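Local coordinates for CofB (Escherichia coli, PDB 5AX6), which forms a homotrimeric minor pilin of the type IVb pilus CFA/III and probably takes part in assembling that pilus, at residues Q8-A13 and A114-S119; E73-G78 and I126-T131; K122-D127 and I145-K150; D179-E184 and G222-I227. All blocks are in the same frame, centred on the assembly; numbering follows the deposited sequence.

Contact 1: residues Q8-A13 and A114-S119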
loop_
_atom_site.group_PDB
_atom_site.type_symbol
_atom_site.label_atom_id
_atom_site.label_comp_id
_atom_site.label_asym_id
_atom_site.label_seq_id
_atom_site.Cartn_x
_atom_site.Cartn_y
_atom_site.Cartn_z
ATOM N N GLN A 8 -28.877 17.041 22.732
ATOM C CA GLN A 8 -27.881 16.445 21.856
ATOM C C GLN A 8 -27.965 14.924 21.895
ATOM O O GLN A 8 -27.747 14.255 20.883
ATOM C CB GLN A 8 -26.470 16.890 22.224
ATOM C CG GLN A 8 -25.453 16.545 21.147
ATOM C CD GLN A 8 -25.773 17.225 19.815
ATOM O OE1 GLN A 8 -25.807 18.454 19.725
ATOM N NE2 GLN A 8 -26.022 16.426 18.780
ATOM N N ILE A 9 -28.282 14.374 23.060
ATOM C CA ILE A 9 -28.341 12.928 23.187
ATOM C C ILE A 9 -29.549 12.379 22.432
ATOM O O ILE A 9 -29.444 11.366 21.747
ATOM C CB ILE A 9 -28.390 12.495 24.666
ATOM C CG1 ILE A 9 -27.016 12.706 25.307
ATOM C CG2 ILE A 9 -28.806 11.033 24.785
ATOM C CD1 ILE A 9 -27.004 12.523 26.812
ATOM N N VAL A 10 -30.690 13.052 22.563
ATOM C CA VAL A 10 -31.875 12.714 21.779
ATOM C C VAL A 10 -31.571 12.811 20.282
ATOM O O VAL A 10 -31.883 11.896 19.510
ATOM C CB VAL A 10 -33.053 13.642 22.120
ATOM C CG1 VAL A 10 -34.208 13.428 21.147
ATOM C CG2 VAL A 10 -33.502 13.419 23.563
ATOM N N SER A 11 -30.950 13.918 19.881
ATOM C CA SER A 11 -30.631 14.145 18.473
ATOM C C SER A 11 -29.673 13.093 17.921
ATOM O O SER A 11 -29.829 12.647 16.785
ATOM C CB SER A 11 -30.045 15.549 18.277
ATOM O OG SER A 11 -31.024 16.530 18.576
ATOM N N ASN A 12 -28.678 12.696 18.708
ATOM C CA ASN A 12 -27.775 11.642 18.263
ATOM C C ASN A 12 -28.512 10.329 18.010
ATOM O O ASN A 12 -28.203 9.611 17.053
ATOM C CB ASN A 12 -26.650 11.401 19.276
ATOM C CG ASN A 12 -25.626 12.516 19.294
ATOM O OD1 ASN A 12 -25.536 13.317 18.360
ATOM N ND2 ASN A 12 -24.836 12.570 20.361
ATOM N N ALA A 13 -29.467 10.007 18.869
ATOM C CA ALA A 13 -30.223 8.768 18.719
ATOM C C ALA A 13 -31.171 8.854 17.512
ATOM O O ALA A 13 -31.313 7.895 16.746
ATOM C CB ALA A 13 -31.001 8.466 19.984
ATOM N N ALA A 114 -33.249 3.671 24.070
ATOM C CA ALA A 114 -34.024 3.920 25.282
ATOM C C ALA A 114 -34.470 5.370 25.425
ATOM O O ALA A 114 -35.604 5.641 25.817
ATOM C CB ALA A 114 -33.209 3.504 26.508
ATOM N N ILE A 115 -33.578 6.295 25.096
ATOM C CA ILE A 115 -33.853 7.718 25.267
ATOM C C ILE A 115 -35.083 8.144 24.458
ATOM O O ILE A 115 -35.799 9.070 24.837
ATOM C CB ILE A 115 -32.616 8.571 24.867
ATOM C CG1 ILE A 115 -32.739 10.008 25.385
ATOM C CG2 ILE A 115 -32.371 8.531 23.367
ATOM C CD1 ILE A 115 -32.375 10.164 26.839
ATOM N N LEU A 116 -35.357 7.435 23.367
ATOM C CA LEU A 116 -36.454 7.814 22.478
ATOM C C LEU A 116 -37.815 7.267 22.918
ATOM O O LEU A 116 -38.833 7.517 22.265
ATOM C CB LEU A 116 -36.142 7.356 21.049
ATOM C CG LEU A 116 -34.851 7.918 20.442
ATOM C CD1 LEU A 116 -34.625 7.379 19.029
ATOM C CD2 LEU A 116 -34.892 9.442 20.420
ATOM N N SER A 117 -37.849 6.532 24.026
ATOM C CA SER A 117 -39.110 5.956 24.488
ATOM C C SER A 117 -40.055 7.043 24.995
ATOM O O SER A 117 -41.269 6.949 24.816
ATOM C CB SER A 117 -38.874 4.910 25.584
ATOM O OG SER A 117 -38.310 5.501 26.739
ATOM N N ASN A 118 -39.511 8.083 25.620
ATOM C CA ASN A 118 -40.364 9.197 26.050
ATOM C C ASN A 118 -39.711 10.569 25.918
ATOM O O ASN A 118 -39.960 11.457 26.729
ATOM C CB ASN A 118 -40.825 8.987 27.498
ATOM C CG ASN A 118 -39.694 8.571 28.419
ATOM O OD1 ASN A 118 -38.516 8.778 28.115
ATOM N ND2 ASN A 118 -40.048 7.977 29.555
ATOM N N SER A 119 -38.887 10.744 24.889
ATOM C CA SER A 119 -38.259 12.034 24.635
ATOM C C SER A 119 -39.271 13.012 24.056
ATOM O O SER A 119 -40.312 12.610 23.530
ATOM C CB SER A 119 -37.067 11.881 23.689
ATOM O OG SER A 119 -37.441 11.152 22.537
#

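Contact 2: residues E73-G78 and I126-T131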
loop_
_atom_site.group_PDB
_atom_site.type_symbol
_atom_site.label_atom_id
_atom_site.label_comp_id
_atom_site.label_asym_id
_atom_site.label_seq_id
_atom_site.Cartn_x
_atom_site.Cartn_y
_atom_site.Cartn_z
ATOM N N GLU A 73 -49.608 4.110 2.362
ATOM C CA GLU A 73 -48.601 4.854 1.603
ATOM C C GLU A 73 -47.471 5.300 2.519
ATOM O O GLU A 73 -46.315 4.961 2.292
ATOM C CB GLU A 73 -49.236 6.060 0.892
ATOM C CG GLU A 73 -50.251 5.624 -0.157
ATOM C CD GLU A 73 -50.975 6.782 -0.814
ATOM O OE1 GLU A 73 -50.806 7.941 -0.363
ATOM O OE2 GLU A 73 -51.731 6.517 -1.774
ATOM N N PHE A 74 -47.797 6.048 3.568
ATOM C CA PHE A 74 -46.767 6.353 4.549
ATOM C C PHE A 74 -46.568 5.150 5.461
ATOM O O PHE A 74 -47.334 4.182 5.423
ATOM C CB PHE A 74 -47.092 7.621 5.351
ATOM C CG PHE A 74 -48.306 7.518 6.229
ATOM C CD1 PHE A 74 -48.241 6.894 7.469
ATOM C CD2 PHE A 74 -49.509 8.098 5.841
ATOM C CE1 PHE A 74 -49.365 6.830 8.298
ATOM C CE2 PHE A 74 -50.634 8.043 6.663
ATOM C CZ PHE A 74 -50.562 7.409 7.891
ATOM N N ILE A 75 -45.527 5.212 6.275
ATOM C CA ILE A 75 -45.221 4.134 7.205
ATOM C C ILE A 75 -45.330 4.660 8.631
ATOM O O ILE A 75 -44.588 5.556 9.032
ATOM C CB ILE A 75 -43.815 3.570 6.940
ATOM C CG1 ILE A 75 -43.792 2.896 5.565
ATOM C CG2 ILE A 75 -43.403 2.566 8.029
ATOM C CD1 ILE A 75 -42.391 2.408 5.161
ATOM N N ASN A 76 -46.267 4.125 9.398
ATOM C CA ASN A 76 -46.416 4.574 10.774
ATOM C C ASN A 76 -45.240 4.046 11.584
ATOM O O ASN A 76 -44.775 2.930 11.351
ATOM C CB ASN A 76 -47.753 4.105 11.356
ATOM C CG ASN A 76 -48.204 4.948 12.525
ATOM O OD1 ASN A 76 -47.483 5.836 12.987
ATOM N ND2 ASN A 76 -49.403 4.673 13.018
ATOM N N TRP A 77 -44.731 4.847 12.513
ATOM C CA TRP A 77 -43.528 4.466 13.253
ATOM C C TRP A 77 -43.713 4.668 14.756
ATOM O O TRP A 77 -44.539 5.474 15.176
ATOM C CB TRP A 77 -42.328 5.286 12.761
ATOM C CG TRP A 77 -40.968 4.795 13.247
ATOM C CD1 TRP A 77 -40.225 5.316 14.264
ATOM C CD2 TRP A 77 -40.191 3.727 12.688
ATOM N NE1 TRP A 77 -39.042 4.625 14.391
ATOM C CE2 TRP A 77 -38.997 3.641 13.432
ATOM C CE3 TRP A 77 -40.400 2.812 11.643
ATOM C CZ2 TRP A 77 -38.009 2.688 13.166
ATOM C CZ3 TRP A 77 -39.415 1.869 11.377
ATOM C CH2 TRP A 77 -38.238 1.815 12.135
ATOM N N GLY A 78 -42.939 3.936 15.556
ATOM C CA GLY A 78 -42.904 4.145 16.996
ATOM C C GLY A 78 -43.891 3.298 17.787
ATOM O O GLY A 78 -44.356 2.255 17.313
ATOM N N ILE A 126 -42.727 7.731 8.660
ATOM C CA ILE A 126 -41.712 7.740 7.614
ATOM C C ILE A 126 -42.391 7.653 6.266
ATOM O O ILE A 126 -43.309 6.845 6.078
ATOM C CB ILE A 126 -40.719 6.576 7.777
ATOM C CG1 ILE A 126 -39.995 6.693 9.122
ATOM C CG2 ILE A 126 -39.718 6.544 6.619
ATOM C CD1 ILE A 126 -39.206 5.432 9.505
ATOM N N ASP A 127 -41.964 8.506 5.333
ATOM C CA ASP A 127 -42.498 8.508 3.975
ATOM C C ASP A 127 -41.394 8.128 2.992
ATOM O O ASP A 127 -40.414 8.856 2.889
ATOM C CB ASP A 127 -43.053 9.898 3.580
ATOM C CG ASP A 127 -44.280 10.320 4.396
ATOM O OD1 ASP A 127 -44.680 9.583 5.321
ATOM O OD2 ASP A 127 -44.836 11.416 4.116
ATOM N N PHE A 128 -41.561 7.011 2.284
ATOM C CA PHE A 128 -40.654 6.605 1.205
ATOM C C PHE A 128 -41.187 7.179 -0.103
ATOM O O PHE A 128 -42.134 6.631 -0.679
ATOM C CB PHE A 128 -40.556 5.079 1.071
ATOM C CG PHE A 128 -39.826 4.394 2.198
ATOM C CD1 PHE A 128 -38.876 5.060 2.950
ATOM C CD2 PHE A 128 -40.083 3.060 2.477
ATOM C CE1 PHE A 128 -38.201 4.406 3.987
ATOM C CE2 PHE A 128 -39.414 2.404 3.506
ATOM C CZ PHE A 128 -38.480 3.080 4.257
ATOM N N VAL A 129 -40.596 8.275 -0.566
ATOM C CA VAL A 129 -41.101 8.963 -1.758
ATOM C C VAL A 129 -40.667 8.239 -3.039
ATOM O O VAL A 129 -39.476 8.146 -3.327
ATOM C CB VAL A 129 -40.619 10.427 -1.780
ATOM C CG1 VAL A 129 -41.142 11.161 -3.017
ATOM C CG2 VAL A 129 -41.065 11.150 -0.497
ATOM N N ALA A 130 -41.633 7.719 -3.793
ATOM C CA ALA A 130 -41.335 6.900 -4.973
ATOM C C ALA A 130 -40.977 7.742 -6.174
ATOM O O ALA A 130 -41.572 8.796 -6.401
ATOM C CB ALA A 130 -42.500 6.006 -5.313
ATOM N N THR A 131 -40.016 7.254 -6.952
ATOM C CA THR A 131 -39.618 7.916 -8.183
ATOM C C THR A 131 -40.660 7.702 -9.286
ATOM O O THR A 131 -40.776 8.522 -10.193
ATOM C CB THR A 131 -38.240 7.423 -8.660
ATOM O OG1 THR A 131 -37.282 7.618 -7.612
ATOM C CG2 THR A 131 -37.789 8.199 -9.890
HETATM O O HOH W 1 -43.671 5.102 2.642
#

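Contact 3: residues K122-D127 and I145-K150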
loop_
_atom_site.group_PDB
_atom_site.type_symbol
_atom_site.label_atom_id
_atom_site.label_comp_id
_atom_site.label_asym_id
_atom_site.label_seq_id
_atom_site.Cartn_x
_atom_site.Cartn_y
_atom_site.Cartn_z
ATOM N N LYS A 122 -39.716 12.632 18.776
ATOM C CA LYS A 122 -39.734 11.228 18.353
ATOM C C LYS A 122 -40.073 11.111 16.877
ATOM O O LYS A 122 -40.795 11.945 16.343
ATOM C CB LYS A 122 -40.774 10.430 19.142
ATOM C CG LYS A 122 -40.569 10.402 20.640
ATOM C CD LYS A 122 -41.712 9.666 21.310
ATOM C CE LYS A 122 -41.431 9.478 22.800
ATOM N NZ LYS A 122 -42.685 9.182 23.559
ATOM N N ILE A 123 -39.607 10.052 16.230
ATOM C CA ILE A 123 -40.065 9.780 14.864
ATOM C C ILE A 123 -41.470 9.198 14.884
ATOM O O ILE A 123 -41.708 8.152 15.483
ATOM C CB ILE A 123 -39.125 8.817 14.125
ATOM C CG1 ILE A 123 -37.720 9.411 14.058
ATOM C CG2 ILE A 123 -39.668 8.528 12.712
ATOM C CD1 ILE A 123 -36.637 8.417 13.655
ATOM N N ASP A 124 -42.403 9.879 14.223
ATOM C CA ASP A 124 -43.803 9.478 14.257
ATOM C C ASP A 124 -44.216 8.713 12.998
ATOM O O ASP A 124 -45.171 7.941 12.994
ATOM C CB ASP A 124 -44.693 10.717 14.423
ATOM C CG ASP A 124 -46.113 10.360 14.807
ATOM O OD1 ASP A 124 -46.291 9.540 15.739
ATOM O OD2 ASP A 124 -47.052 10.889 14.176
ATOM N N ARG A 125 -43.472 8.929 11.923
ATOM C CA ARG A 125 -43.905 8.468 10.624
ATOM C C ARG A 125 -42.775 8.639 9.626
ATOM O O ARG A 125 -41.954 9.554 9.756
ATOM C CB ARG A 125 -45.148 9.257 10.197
ATOM C CG ARG A 125 -45.429 9.275 8.726
ATOM C CD ARG A 125 -46.679 10.102 8.458
ATOM N NE ARG A 125 -46.738 10.527 7.065
ATOM C CZ ARG A 125 -47.753 11.194 6.540
ATOM N NH1 ARG A 125 -48.803 11.499 7.296
ATOM N NH2 ARG A 125 -47.721 11.541 5.261
ATOM N N ILE A 126 -42.727 7.731 8.660
ATOM C CA ILE A 126 -41.712 7.740 7.614
ATOM C C ILE A 126 -42.391 7.653 6.266
ATOM O O ILE A 126 -43.309 6.845 6.078
ATOM C CB ILE A 126 -40.719 6.576 7.777
ATOM C CG1 ILE A 126 -39.995 6.693 9.122
ATOM C CG2 ILE A 126 -39.718 6.544 6.619
ATOM C CD1 ILE A 126 -39.206 5.432 9.505
ATOM N N ASP A 127 -41.964 8.506 5.333
ATOM C CA ASP A 127 -42.498 8.508 3.975
ATOM C C ASP A 127 -41.394 8.128 2.992
ATOM O O ASP A 127 -40.414 8.856 2.889
ATOM C CB ASP A 127 -43.053 9.898 3.580
ATOM C CG ASP A 127 -44.280 10.320 4.396
ATOM O OD1 ASP A 127 -44.680 9.583 5.321
ATOM O OD2 ASP A 127 -44.836 11.416 4.116
ATOM N N ILE A 145 -41.069 12.343 9.817
ATOM C CA ILE A 145 -41.896 13.307 10.535
ATOM C C ILE A 145 -41.631 13.112 12.013
ATOM O O ILE A 145 -41.855 12.027 12.553
ATOM C CB ILE A 145 -43.405 13.143 10.226
ATOM C CG1 ILE A 145 -43.716 13.618 8.801
ATOM C CG2 ILE A 145 -44.256 13.933 11.215
ATOM C CD1 ILE A 145 -43.180 12.699 7.723
ATOM N N LEU A 146 -41.102 14.153 12.642
ATOM C CA LEU A 146 -40.773 14.116 14.064
ATOM C C LEU A 146 -41.824 14.875 14.847
ATOM O O LEU A 146 -42.079 16.041 14.563
ATOM C CB LEU A 146 -39.395 14.725 14.320
ATOM C CG LEU A 146 -38.178 13.823 14.106
ATOM C CD1 LEU A 146 -38.307 13.073 12.804
ATOM C CD2 LEU A 146 -36.899 14.659 14.138
ATOM N N THR A 147 -42.438 14.209 15.821
ATOM C CA THR A 147 -43.463 14.851 16.627
ATOM C C THR A 147 -42.856 15.501 17.873
ATOM O O THR A 147 -41.982 14.928 18.534
ATOM C CB THR A 147 -44.558 13.852 17.027
ATOM O OG1 THR A 147 -45.568 14.530 17.779
ATOM C CG2 THR A 147 -43.972 12.707 17.856
ATOM N N PHE A 148 -43.307 16.723 18.147
ATOM C CA PHE A 148 -42.966 17.471 19.352
ATOM C C PHE A 148 -43.969 17.166 20.451
ATOM O O PHE A 148 -45.169 17.371 20.266
ATOM C CB PHE A 148 -42.993 18.976 19.093
ATOM C CG PHE A 148 -41.709 19.553 18.581
ATOM C CD1 PHE A 148 -40.575 19.568 19.371
ATOM C CD2 PHE A 148 -41.659 20.161 17.331
ATOM C CE1 PHE A 148 -39.396 20.135 18.903
ATOM C CE2 PHE A 148 -40.488 20.733 16.860
ATOM C CZ PHE A 148 -39.355 20.717 17.647
ATOM N N ASP A 149 -43.501 16.693 21.595
ATOM C CA ASP A 149 -44.382 16.581 22.748
ATOM C C ASP A 149 -44.215 17.828 23.617
ATOM O O ASP A 149 -43.339 17.883 24.483
ATOM C CB ASP A 149 -44.091 15.311 23.547
ATOM C CG ASP A 149 -45.088 15.089 24.669
ATOM O OD1 ASP A 149 -46.051 14.315 24.468
ATOM O OD2 ASP A 149 -44.913 15.693 25.749
ATOM N N LYS A 150 -45.053 18.832 23.370
ATOM C CA LYS A 150 -44.932 20.122 24.044
ATOM C C LYS A 150 -45.083 19.988 25.559
ATOM O O LYS A 150 -44.205 20.394 26.320
ATOM C CB LYS A 150 -45.971 21.107 23.498
ATOM C CG LYS A 150 -47.320 21.062 24.209
ATOM C CD LYS A 150 -47.940 19.670 24.173
ATOM C CE LYS A 150 -48.169 19.122 25.579
ATOM N NZ LYS A 150 -49.095 19.976 26.378
#

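Contact 4: residues D179-E184 and G222-I227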
loop_
_atom_site.group_PDB
_atom_site.type_symbol
_atom_site.label_atom_id
_atom_site.label_comp_id
_atom_site.label_asym_id
_atom_site.label_seq_id
_atom_site.Cartn_x
_atom_site.Cartn_y
_atom_site.Cartn_z
ATOM N N ASP A 179 -33.974 19.200 3.128
ATOM C CA ASP A 179 -34.630 20.351 3.726
ATOM C C ASP A 179 -35.357 19.937 4.991
ATOM O O ASP A 179 -35.430 18.741 5.343
ATOM C CB ASP A 179 -35.609 21.026 2.750
ATOM C CG ASP A 179 -35.592 22.562 2.869
ATOM O OD1 ASP A 179 -35.507 23.093 4.005
ATOM O OD2 ASP A 179 -35.637 23.242 1.823
ATOM N N ILE A 180 -35.890 20.945 5.667
ATOM C CA ILE A 180 -36.600 20.772 6.919
ATOM C C ILE A 180 -37.858 21.611 6.849
ATOM O O ILE A 180 -37.777 22.811 6.630
ATOM C CB ILE A 180 -35.748 21.218 8.115
ATOM C CG1 ILE A 180 -34.484 20.356 8.212
ATOM C CG2 ILE A 180 -36.569 21.173 9.391
ATOM C CD1 ILE A 180 -33.474 20.867 9.218
ATOM N N TYR A 181 -39.013 20.976 7.016
ATOM C CA TYR A 181 -40.285 21.683 6.959
ATOM C C TYR A 181 -40.981 21.615 8.299
ATOM O O TYR A 181 -40.839 20.641 9.039
ATOM C CB TYR A 181 -41.202 21.091 5.880
ATOM C CG TYR A 181 -40.923 21.561 4.481
ATOM C CD1 TYR A 181 -41.811 22.402 3.824
ATOM C CD2 TYR A 181 -39.769 21.179 3.814
ATOM C CE1 TYR A 181 -41.562 22.836 2.532
ATOM C CE2 TYR A 181 -39.508 21.601 2.526
ATOM C CZ TYR A 181 -40.411 22.430 1.888
ATOM O OH TYR A 181 -40.150 22.855 0.606
ATOM N N VAL A 182 -41.754 22.653 8.602
ATOM C CA VAL A 182 -42.639 22.617 9.754
ATOM C C VAL A 182 -43.938 21.928 9.347
ATOM O O VAL A 182 -44.519 22.247 8.299
ATOM C CB VAL A 182 -42.933 24.034 10.286
ATOM C CG1 VAL A 182 -43.966 23.984 11.396
ATOM C CG2 VAL A 182 -41.652 24.690 10.768
ATOM N N VAL A 183 -44.389 20.972 10.152
ATOM C CA VAL A 183 -45.656 20.318 9.874
ATOM C C VAL A 183 -46.581 20.433 11.075
ATOM O O VAL A 183 -46.141 20.741 12.178
ATOM C CB VAL A 183 -45.455 18.836 9.472
ATOM C CG1 VAL A 183 -44.683 18.765 8.148
ATOM C CG2 VAL A 183 -44.728 18.050 10.571
ATOM N N GLU A 184 -47.867 20.208 10.847
ATOM C CA GLU A 184 -48.852 20.371 11.894
ATOM C C GLU A 184 -49.977 19.369 11.734
ATOM O O GLU A 184 -50.235 18.855 10.639
ATOM C CB GLU A 184 -49.418 21.801 11.885
ATOM C CG GLU A 184 -50.152 22.142 10.597
ATOM C CD GLU A 184 -50.660 23.579 10.546
ATOM O OE1 GLU A 184 -49.837 24.516 10.431
ATOM O OE2 GLU A 184 -51.894 23.767 10.612
ATOM N N GLY A 222 -44.633 19.657 14.371
ATOM C CA GLY A 222 -43.547 18.711 14.221
ATOM C C GLY A 222 -42.607 19.216 13.152
ATOM O O GLY A 222 -42.819 20.290 12.590
ATOM N N LEU A 223 -41.554 18.451 12.887
ATOM C CA LEU A 223 -40.618 18.769 11.822
ATOM C C LEU A 223 -40.545 17.601 10.865
ATOM O O LEU A 223 -40.491 16.445 11.291
ATOM C CB LEU A 223 -39.217 19.061 12.367
ATOM C CG LEU A 223 -39.021 20.291 13.253
ATOM C CD1 LEU A 223 -37.631 20.226 13.883
ATOM C CD2 LEU A 223 -39.193 21.566 12.443
ATOM N N ARG A 224 -40.539 17.897 9.575
ATOM C CA ARG A 224 -40.272 16.864 8.591
ATOM C C ARG A 224 -38.832 17.004 8.117
ATOM O O ARG A 224 -38.449 18.040 7.569
ATOM C CB ARG A 224 -41.245 16.967 7.413
ATOM C CG ARG A 224 -41.087 15.831 6.409
ATOM C CD ARG A 224 -41.960 16.034 5.192
ATOM N NE ARG A 224 -41.548 17.186 4.395
ATOM C CZ ARG A 224 -42.128 17.528 3.248
ATOM N NH1 ARG A 224 -43.137 16.804 2.784
ATOM N NH2 ARG A 224 -41.709 18.593 2.578
ATOM N N LEU A 225 -38.023 15.973 8.358
ATOM C CA LEU A 225 -36.644 15.973 7.899
ATOM C C LEU A 225 -36.546 15.128 6.642
ATOM O O LEU A 225 -36.930 13.955 6.663
ATOM C CB LEU A 225 -35.698 15.415 8.970
ATOM C CG LEU A 225 -35.752 15.998 10.380
ATOM C CD1 LEU A 225 -34.797 15.227 11.295
ATOM C CD2 LEU A 225 -35.371 17.465 10.342
ATOM N N SER A 226 -36.040 15.714 5.556
ATOM C CA SER A 226 -35.927 15.003 4.280
ATOM C C SER A 226 -34.487 14.603 4.007
ATOM O O SER A 226 -33.592 15.440 4.088
ATOM C CB SER A 226 -36.429 15.868 3.117
ATOM O OG SER A 226 -37.793 16.208 3.284
ATOM N N ILE A 227 -34.281 13.333 3.676
ATOM C CA ILE A 227 -32.949 12.834 3.324
ATOM C C ILE A 227 -32.939 12.297 1.902
ATOM O O ILE A 227 -33.835 11.548 1.508
ATOM C CB ILE A 227 -32.481 11.702 4.254
ATOM C CG1 ILE A 227 -32.763 12.036 5.721
ATOM C CG2 ILE A 227 -31.008 11.367 3.972
ATOM C CD1 ILE A 227 -31.805 13.037 6.334
#

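Contact 1: residues Q8-A13 and A114-S119
I9 makes the first touch on I115: its CG2 branch lies 4.1 Å from I115 CG1, the two side chains crossing at about a right angle. With CG1 beside the backbone N (chi1 -73°), I9 presents CG2, anti to that N, to I115. V10 divides its two methyls between neighbours. CG2 meets I115 CG1 at 3.9 Å and also lies against the CB of S119, while CG1, anti to the backbone N, comes 4.1 Å from L116 CD2. The same leucine methyl packs 4.0 Å from V10 O. S11 faces away, its OG bonded to R7 O and S165 OG, toward helix 161-171. N12 also keeps clear of 114-119; its OD1 takes a bond from Q8 NE2 (3.2 Å), which arrives above the carbonyl plane, and that amide nitrogen bonds S165 O as well. A13 then points across the contact, its CB set 3.7 Å from I115 CG2 and 3.9 Å from L116 CD1. Small as it is, this one methyl touches both I115 and L116.

No hydrogen bond links the segments; the grip is purely apolar. The loop fixes its own shape, S117 bonding A114 O through both N and OG, and S119 OG bonding L121 O. A long N-terminal helix packed against the segment that leads into the antiparallel sheet is typical of the type IV pilin globular domain.

Contact 2: residues E73-G78 and I126-T131
I126 and W77 make one of the close-packed spots: the I126 CD1 methyl stands over one face of the indole, a CH-pi contact 3.5 Å above the ring plane and offset toward its rim, nearest CE3 at 3.6 Å. W77 has its CG anti to the backbone N (chi1 -168°), which brings the indole to that methyl. On the same side of the sheet, I75 sends its extended CG1 arm to the F128 ring, CD1 lying 3.4 Å from CE2 as the two side chains cross obliquely. I21 of helix 4-25 touches both W77 and F128. F74 CB comes 3.1 Å from D127 OD1, a close approach but no bond; R125 NE holds that oxygen. In the backbone, I75 and I126 form an antiparallel hydrogen-bonded pair, I75 N giving to I126 O at 2.8 Å.

Toward E73 the strands part, and a water fills in, donating to E73 O at 2.7 Å and accepting from F128 N. At the other end N76 turns away, partly exposed, and W77 bonds D124 through the backbone. Direct bonds and a water bridge thus serve the main chain, while I75, W77, I126 and F128 bury carbon on the side facing helix 4-25.

Contact 3: residues K122-D127 and I145-K150
K122 and T147 exchange two backbone bonds: T147 N gives to K122 O at 2.8 Å, and K122 N returns a longer one to T147 O at 3.2 Å. K122 O has a further neighbour, the CA of L146, in a CH...O contact of 3.1 Å. Next along, I145 O receives D124 N at 2.8 Å, and I145 N gives to R125 O at 2.9 Å. Two residues, D124 and R125, thus face the single I145: a classic beta bulge in the hairpin of strands 121-130 and 139-148, shifting the register by one after the I123-L146 pair. Those two side chains meet by CG1 of I123 and CD1 of L146.

The bulge puts both charged residues on the T147 and I145 side. There T147 CG2 packs against the CB of D124, and I145 CD1 lies by R125 O and D127 OD2. R125 runs out extended and grips D127 side-on: NE meets OD1 at 2.9 Å on its syn lone pair, in the guanidinium plane, while NH2 reaches OD2 at 3.1 Å, tilted 16° from that plane. Its NH1 bonds A190 O and NH2 also serves S68 O, which fixes the guanidinium's rotation. D124 OD2 takes W193 NE1 and a salt bridge from R185 NH1. K122, extended beyond CG, carries NZ to S117 O.

Contact 4: residues D179-E184 and G222-I227
Y181 and R224 lie side by side and point the same way, but their flat groups are turned sharply, the guanidinium standing 71° to the phenol ring. One corner of it touches: NH2 sits 3.4 Å above the ring plane, offset toward the rim, and is closest to CD2 at 3.5 Å. R224 CZ is 4.7 Å from the ring centroid, a cation-pi pair. The arginine chain is extended to CD and then bends (chi3 67°), which carries its end back over the tyrosine. Both polar ends are tied down outside the pair, R224 NH2 to L63 O and Y181 OH to N64 OD1 and to Q48 OE1 of the second subunit.

These are neighbouring antiparallel strands inside the sheet of the pilin domain, Y181 with R224 and V183 with G222 being hydrogen-bonded pairs, the first with 3.0 Å from Y181 N to R224 O and 2.8 Å from R224 N to Y181 O.

On the other face I180 and L225 run alongside each other, I180 CG1 lying 3.7 Å from L225 CD2. L223 leans across I180, its CD2 4.0 Å from I180 CG2. Back on the tyrosine side, V183 meets R224 at about a right angle, CG1 against CB, while its other methyl, CG2, lies 3.5 Å from G222 C, close against the bare glycine backbone.

From the N terminus, contact 1 comes first, bringing residues 114-119 back onto helix 4-25 and closing a loop of 100 residues. Contact 2 starts inside that loop, at 73-78, and ends beyond it, at 126-131, so the two cross without touching. Contact 3 opens on the same strand 121-130, shares I126 and D127 with contact 2, and closes the short hairpin to 145-150; K122 NZ also reaches S117 of contact 1. Contact 4 follows in series, pairing 179-184 with 222-227. L146 N and L223 O probably bond contact 3 to contact 4, so contacts 2, 3 and 4 run across one sheet, with contact 1 joining its approach loop to the helix.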